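Long-range contacts in pseudopilin EpsI (Vibrio vulnificus, PDB 2RET), which probably serves as a minor pseudopilin of the type II secretion system, which moves proteases and toxins out of the periplasm: residues A[15-20]-A[47-52]; A[19-24]-A[66-71]. The protein carries 2 engineered substitutions. All blocks are in the same frame, centred on the assembly; numbering follows the deposited sequence.

Contact 1: residues A[15-20]-A[47-52]; sequences MFAAMV and QTWYWK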
loop_
_atom_site.group_PDB
_atom_site.type_symbol
_atom_site.label_atom_id
_atom_site.label_comp_id
_atom_site.label_asym_id
_atom_site.label_seq_id
_atom_site.Cartn_x
_atom_site.Cartn_y
_atom_site.Cartn_z
HETATM N N MSE A 15 0.458 -32.736 -10.637
HETATM C CA MSE A 15 -0.209 -31.564 -11.113
HETATM C C MSE A 15 -1.660 -31.503 -10.623
HETATM O O MSE A 15 -2.124 -30.466 -10.176
HETATM C CB MSE A 15 -0.174 -31.584 -12.641
HETATM C CG MSE A 15 -0.854 -30.410 -13.290
HETATM SE SE MSE A 15 -0.610 -30.416 -15.222
HETATM C CE MSE A 15 0.980 -31.584 -15.438
ATOM N N PHE A 16 -2.353 -32.612 -10.710
ATOM C CA PHE A 16 -3.723 -32.668 -10.275
ATOM C C PHE A 16 -3.890 -32.599 -8.758
ATOM O O PHE A 16 -4.789 -31.894 -8.310
ATOM C CB PHE A 16 -4.423 -33.890 -10.844
ATOM C CG PHE A 16 -4.463 -33.919 -12.355
ATOM C CD1 PHE A 16 -4.664 -32.758 -13.098
ATOM C CD2 PHE A 16 -4.325 -35.126 -13.040
ATOM C CE1 PHE A 16 -4.691 -32.798 -14.473
ATOM C CE2 PHE A 16 -4.374 -35.166 -14.421
ATOM C CZ PHE A 16 -4.554 -34.017 -15.139
ATOM N N ALA A 17 -3.062 -33.324 -7.984
ATOM C CA ALA A 17 -3.064 -33.152 -6.526
ATOM C C ALA A 17 -2.706 -31.704 -6.092
ATOM O O ALA A 17 -3.299 -31.221 -5.153
ATOM C CB ALA A 17 -2.187 -34.224 -5.771
ATOM N N ALA A 18 -1.770 -31.034 -6.775
ATOM C CA ALA A 18 -1.493 -29.614 -6.553
ATOM C C ALA A 18 -2.708 -28.704 -6.844
ATOM O O ALA A 18 -2.967 -27.749 -6.114
ATOM C CB ALA A 18 -0.262 -29.170 -7.393
HETATM N N MSE A 19 -3.448 -28.990 -7.918
HETATM C CA MSE A 19 -4.675 -28.290 -8.202
HETATM C C MSE A 19 -5.671 -28.349 -7.037
HETATM O O MSE A 19 -6.208 -27.339 -6.658
HETATM C CB MSE A 19 -5.324 -28.823 -9.468
HETATM C CG MSE A 19 -4.629 -28.389 -10.747
HETATM SE SE MSE A 19 -5.600 -28.950 -12.343
HETATM C CE MSE A 19 -7.055 -27.614 -12.391
ATOM N N VAL A 20 -5.922 -29.536 -6.511
ATOM C CA VAL A 20 -6.759 -29.727 -5.354
ATOM C C VAL A 20 -6.238 -28.962 -4.104
ATOM O O VAL A 20 -7.025 -28.381 -3.354
ATOM C CB VAL A 20 -6.913 -31.258 -5.058
ATOM C CG1 VAL A 20 -7.608 -31.526 -3.678
ATOM C CG2 VAL A 20 -7.661 -31.944 -6.217
ATOM N N GLN A 47 -10.523 -38.618 -10.789
ATOM C CA GLN A 47 -9.976 -39.252 -9.622
ATOM C C GLN A 47 -10.476 -38.558 -8.340
ATOM O O GLN A 47 -10.533 -37.313 -8.261
ATOM C CB GLN A 47 -8.445 -39.143 -9.730
ATOM C CG GLN A 47 -7.734 -39.957 -8.705
ATOM C CD GLN A 47 -6.273 -40.031 -8.912
ATOM O OE1 GLN A 47 -5.768 -39.714 -10.000
ATOM N NE2 GLN A 47 -5.557 -40.497 -7.873
ATOM N N THR A 48 -10.786 -39.357 -7.323
ATOM C CA THR A 48 -11.078 -38.828 -5.993
ATOM C C THR A 48 -9.798 -38.560 -5.242
ATOM O O THR A 48 -8.996 -39.470 -5.051
ATOM C CB THR A 48 -11.925 -39.797 -5.135
ATOM O OG1 THR A 48 -13.030 -40.201 -5.907
ATOM C CG2 THR A 48 -12.456 -39.104 -3.890
ATOM N N TRP A 49 -9.631 -37.314 -4.803
ATOM C CA TRP A 49 -8.516 -36.905 -3.977
ATOM C C TRP A 49 -8.924 -36.586 -2.536
ATOM O O TRP A 49 -9.949 -35.987 -2.300
ATOM C CB TRP A 49 -7.865 -35.675 -4.586
ATOM C CG TRP A 49 -7.432 -35.849 -5.978
ATOM C CD1 TRP A 49 -8.142 -35.547 -7.088
ATOM C CD2 TRP A 49 -6.171 -36.338 -6.431
ATOM N NE1 TRP A 49 -7.417 -35.831 -8.202
ATOM C CE2 TRP A 49 -6.206 -36.334 -7.834
ATOM C CE3 TRP A 49 -5.053 -36.846 -5.788
ATOM C CZ2 TRP A 49 -5.152 -36.750 -8.610
ATOM C CZ3 TRP A 49 -3.993 -37.288 -6.573
ATOM C CH2 TRP A 49 -4.046 -37.210 -7.966
ATOM N N TYR A 50 -8.080 -36.947 -1.582
ATOM C CA TYR A 50 -8.389 -36.789 -0.168
ATOM C C TYR A 50 -7.518 -35.688 0.442
ATOM O O TYR A 50 -6.312 -35.857 0.605
ATOM C CB TYR A 50 -8.203 -38.103 0.571
ATOM C CG TYR A 50 -9.131 -39.176 0.063
ATOM C CD1 TYR A 50 -10.329 -39.454 0.706
ATOM C CD2 TYR A 50 -8.818 -39.895 -1.085
ATOM C CE1 TYR A 50 -11.192 -40.431 0.205
ATOM C CE2 TYR A 50 -9.666 -40.868 -1.584
ATOM C CZ TYR A 50 -10.836 -41.134 -0.941
ATOM O OH TYR A 50 -11.650 -42.103 -1.453
ATOM N N TRP A 51 -8.151 -34.567 0.785
ATOM C CA TRP A 51 -7.443 -33.446 1.310
ATOM C C TRP A 51 -7.593 -33.355 2.820
ATOM O O TRP A 51 -8.528 -33.855 3.411
ATOM C CB TRP A 51 -7.846 -32.138 0.606
ATOM C CG TRP A 51 -9.296 -31.800 0.713
ATOM C CD1 TRP A 51 -10.253 -32.075 -0.208
ATOM C CD2 TRP A 51 -9.963 -31.137 1.805
ATOM N NE1 TRP A 51 -11.471 -31.632 0.227
ATOM C CE2 TRP A 51 -11.332 -31.052 1.460
ATOM C CE3 TRP A 51 -9.541 -30.612 3.042
ATOM C CZ2 TRP A 51 -12.296 -30.445 2.299
ATOM C CZ3 TRP A 51 -10.509 -30.025 3.894
ATOM C CH2 TRP A 51 -11.866 -29.950 3.505
ATOM N N LYS A 52 -6.627 -32.699 3.428
ATOM C CA LYS A 52 -6.623 -32.446 4.847
ATOM C C LYS A 52 -6.035 -31.061 5.057
ATOM O O LYS A 52 -4.983 -30.738 4.501
ATOM C CB LYS A 52 -5.731 -33.460 5.567
ATOM C CG LYS A 52 -6.424 -34.665 6.047
ATOM C CD LYS A 52 -5.442 -35.718 6.560
ATOM C CE LYS A 52 -6.004 -37.129 6.287
ATOM N NZ LYS A 52 -5.014 -38.202 6.608
#
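A17 and W49 have the nearest pair of CA atoms across this contact, 7.1 Å apart. The helical segment 15-20 runs over strand segment 47-52 at 49° between N-to-C directions, and the two axes come no nearer than 9.5 Å. This is the helix-on-sheet core of the type IV pilin fold: helix 8-30, in the periplasmic part of the protein, lies across an antiparallel sheet, and 47-56 is one of the inner strands. The gap between the backbones is filled chiefly by one large side chain, the W49 indole, which stands up from the strand and meets three helix residues in turn. With CG beside its own backbone N and anti to the carbonyl carbon (chi1 -56°), the indole reaches up to the helix. A17 N lies over one face of the indole, toward the rim, 4.0 Å above the ring plane; separately, A17 CB packs 3.6 Å from W49 CZ3 on the six-membered ring. F16 contributes its CB, 3.7 Å from W49 CZ2, while its ring turns off toward the EpsJ chain, where it stacks edge-to-face with Y158 of EpsJ. At the pyrrole end V20 CG2 comes in obliquely, 3.7 Å from W49 CD1. The one polar atom of this otherwise greasy indole, NE1, is satisfied by a hydrogen bond to the carbonyl oxygen of L44 on the adjacent strand 38-44, a bond that should also help fix the rotation of the ring. The other branch of V20 reaches further along the strand, its CG1 stopping 4.3 Å from W51 CB.

Contact 2: residues A[19-24]-A[66-71]; sequences MVADNQ and FDVSVA
Two valines, V68 and V70, rise from the strand segment 66-71 to meet V20, A21 and Q24 on the sheet-facing side of helical segment 19-24. Both hold CG1 anti to the backbone N (V70 chi1 -178°), which places CG2 beside that N, yet they use their branches differently. V70 works with the pair: CG2 nestles 3.7 Å from V20 CG1 and equally 3.7 Å from A21 N, while its CG1 lies 3.8 Å from the same V20 methyl. The V20 and V70 side chains cross at a slant. V68 relies on CG1 alone, which lies 3.7 Å from A21 O and 3.9 Å from Q24 CB. A21, with nothing beyond CB, lets the strand come close: its CA is 6.0 Å from that of V68, and its CB is 4.0 Å from V70 CG2. In the pilin-type fold this is where helix 8-30 meets strand 63-71, an inner strand of the antiparallel sheet; the N-to-C directions of segments 19-24 and 66-71 make an angle of 144°, and the contact sits almost at the centre of the chain. Q24 touches the strand only with its root. Its chain bends at chi2 (-56°) and carries the amide away from V68, and NE2 is hydrogen-bonded to E42 OE1 on strand 38-44. N23 likewise looks elsewhere: its ND2 is hydrogen-bonded to E42 OE2, and its amide makes further hydrogen bonds to A162, R163 and T164 of the EpsJ chain.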
loop_
_atom_site.group_PDB
_atom_site.type_symbol
_atom_site.label_atom_id
_atom_site.label_comp_id
_atom_site.label_asym_id
_atom_site.label_seq_id
_atom_site.Cartn_x
_atom_site.Cartn_y
_atom_site.Cartn_z
HETATM N N MSE A 19 -3.448 -28.990 -7.918
HETATM C CA MSE A 19 -4.675 -28.290 -8.202
HETATM C C MSE A 19 -5.671 -28.349 -7.037
HETATM O O MSE A 19 -6.208 -27.339 -6.658
HETATM C CB MSE A 19 -5.324 -28.823 -9.468
HETATM C CG MSE A 19 -4.629 -28.389 -10.747
HETATM SE SE MSE A 19 -5.600 -28.950 -12.343
HETATM C CE MSE A 19 -7.055 -27.614 -12.391
ATOM N N VAL A 20 -5.922 -29.536 -6.511
ATOM C CA VAL A 20 -6.759 -29.727 -5.354
ATOM C C VAL A 20 -6.238 -28.962 -4.104
ATOM O O VAL A 20 -7.025 -28.381 -3.354
ATOM C CB VAL A 20 -6.913 -31.258 -5.058
ATOM C CG1 VAL A 20 -7.608 -31.526 -3.678
ATOM C CG2 VAL A 20 -7.661 -31.944 -6.217
ATOM N N ALA A 21 -4.927 -28.990 -3.885
ATOM C CA ALA A 21 -4.302 -28.285 -2.771
ATOM C C ALA A 21 -4.600 -26.774 -2.851
ATOM O O ALA A 21 -4.981 -26.172 -1.874
ATOM C CB ALA A 21 -2.779 -28.545 -2.734
ATOM N N ASP A 22 -4.437 -26.206 -4.038
ATOM C CA ASP A 22 -4.774 -24.820 -4.299
ATOM C C ASP A 22 -6.244 -24.505 -4.065
ATOM O O ASP A 22 -6.556 -23.451 -3.539
ATOM C CB ASP A 22 -4.367 -24.396 -5.709
ATOM C CG ASP A 22 -2.869 -24.100 -5.839
ATOM O OD1 ASP A 22 -2.163 -23.970 -4.794
ATOM O OD2 ASP A 22 -2.375 -24.019 -7.002
ATOM N N ASN A 23 -7.130 -25.393 -4.487
ATOM C CA ASN A 23 -8.570 -25.196 -4.302
ATOM C C ASN A 23 -8.931 -25.208 -2.837
ATOM O O ASN A 23 -9.759 -24.413 -2.395
ATOM C CB ASN A 23 -9.395 -26.257 -5.065
ATOM C CG ASN A 23 -9.278 -26.115 -6.610
ATOM O OD1 ASN A 23 -8.887 -25.065 -7.121
ATOM N ND2 ASN A 23 -9.624 -27.171 -7.336
ATOM N N GLN A 24 -8.308 -26.093 -2.072
ATOM C CA GLN A 24 -8.585 -26.139 -0.650
ATOM C C GLN A 24 -7.903 -25.011 0.155
ATOM O O GLN A 24 -8.496 -24.569 1.124
ATOM C CB GLN A 24 -8.331 -27.524 -0.078
ATOM C CG GLN A 24 -9.178 -28.610 -0.756
ATOM C CD GLN A 24 -10.651 -28.330 -0.707
ATOM O OE1 GLN A 24 -11.157 -27.839 0.293
ATOM N NE2 GLN A 24 -11.360 -28.637 -1.794
ATOM N N PHE A 66 -1.186 -22.987 8.300
ATOM C CA PHE A 66 -1.876 -24.248 8.102
ATOM C C PHE A 66 -1.207 -24.956 6.959
ATOM O O PHE A 66 -0.529 -24.334 6.099
ATOM C CB PHE A 66 -3.379 -24.072 7.832
ATOM C CG PHE A 66 -3.697 -23.204 6.643
ATOM C CD1 PHE A 66 -3.672 -21.808 6.760
ATOM C CD2 PHE A 66 -4.043 -23.769 5.416
ATOM C CE1 PHE A 66 -3.959 -21.001 5.674
ATOM C CE2 PHE A 66 -4.344 -22.964 4.311
ATOM C CZ PHE A 66 -4.299 -21.573 4.453
ATOM N N ASP A 67 -1.381 -26.270 6.985
ATOM C CA ASP A 67 -0.947 -27.166 5.920
ATOM C C ASP A 67 -2.178 -27.710 5.251
ATOM O O ASP A 67 -3.163 -28.041 5.911
ATOM C CB ASP A 67 -0.149 -28.329 6.472
ATOM C CG ASP A 67 1.278 -27.958 6.796
ATOM O OD1 ASP A 67 1.855 -27.091 6.091
ATOM O OD2 ASP A 67 1.843 -28.570 7.730
ATOM N N VAL A 68 -2.120 -27.747 3.932
ATOM C CA VAL A 68 -3.073 -28.442 3.089
ATOM C C VAL A 68 -2.276 -29.592 2.441
ATOM O O VAL A 68 -1.259 -29.363 1.768
ATOM C CB VAL A 68 -3.651 -27.540 1.986
ATOM C CG1 VAL A 68 -4.678 -28.329 1.110
ATOM C CG2 VAL A 68 -4.315 -26.265 2.589
ATOM N N SER A 69 -2.720 -30.821 2.690
ATOM C CA SER A 69 -2.106 -32.010 2.108
ATOM C C SER A 69 -3.166 -32.772 1.322
ATOM O O SER A 69 -4.326 -32.765 1.698
ATOM C CB SER A 69 -1.471 -32.877 3.195
ATOM O OG SER A 69 -2.409 -33.221 4.173
ATOM N N VAL A 70 -2.757 -33.380 0.210
ATOM C CA VAL A 70 -3.630 -34.119 -0.715
ATOM C C VAL A 70 -2.974 -35.481 -1.013
ATOM O O VAL A 70 -1.778 -35.594 -1.289
ATOM C CB VAL A 70 -3.964 -33.307 -2.005
ATOM C CG1 VAL A 70 -4.923 -34.084 -2.951
ATOM C CG2 VAL A 70 -4.575 -31.921 -1.653
ATOM N N ALA A 71 -3.797 -36.512 -0.887
ATOM C CA ALA A 71 -3.396 -37.911 -0.968
ATOM C C ALA A 71 -4.405 -38.682 -1.841
ATOM O O ALA A 71 -5.555 -38.235 -2.062
ATOM C CB ALA A 71 -3.293 -38.512 0.447
#

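Overall arrangement
Contacts 1 and 2 are both buried and both pin helix 8-30 to the same sheet, on neighbouring strands, with their centres 7 Å apart. Since 47-56 and 63-71 are antiparallel to each other, the helix runs roughly with the first and against the second. V20 serves both contacts, and W49 CB touches V70 CG1 at 3.7 Å, which ties the two contacts together directly. The segment axes are 9.5 Å apart in contact 1, where a tryptophan fills the gap, and 7.9 Å in contact 2, nearer the chain centre, consistent with its smaller valines and alanine. Both are apolar, while F16, through its ring, and N23, through its amide, reach the EpsJ chain.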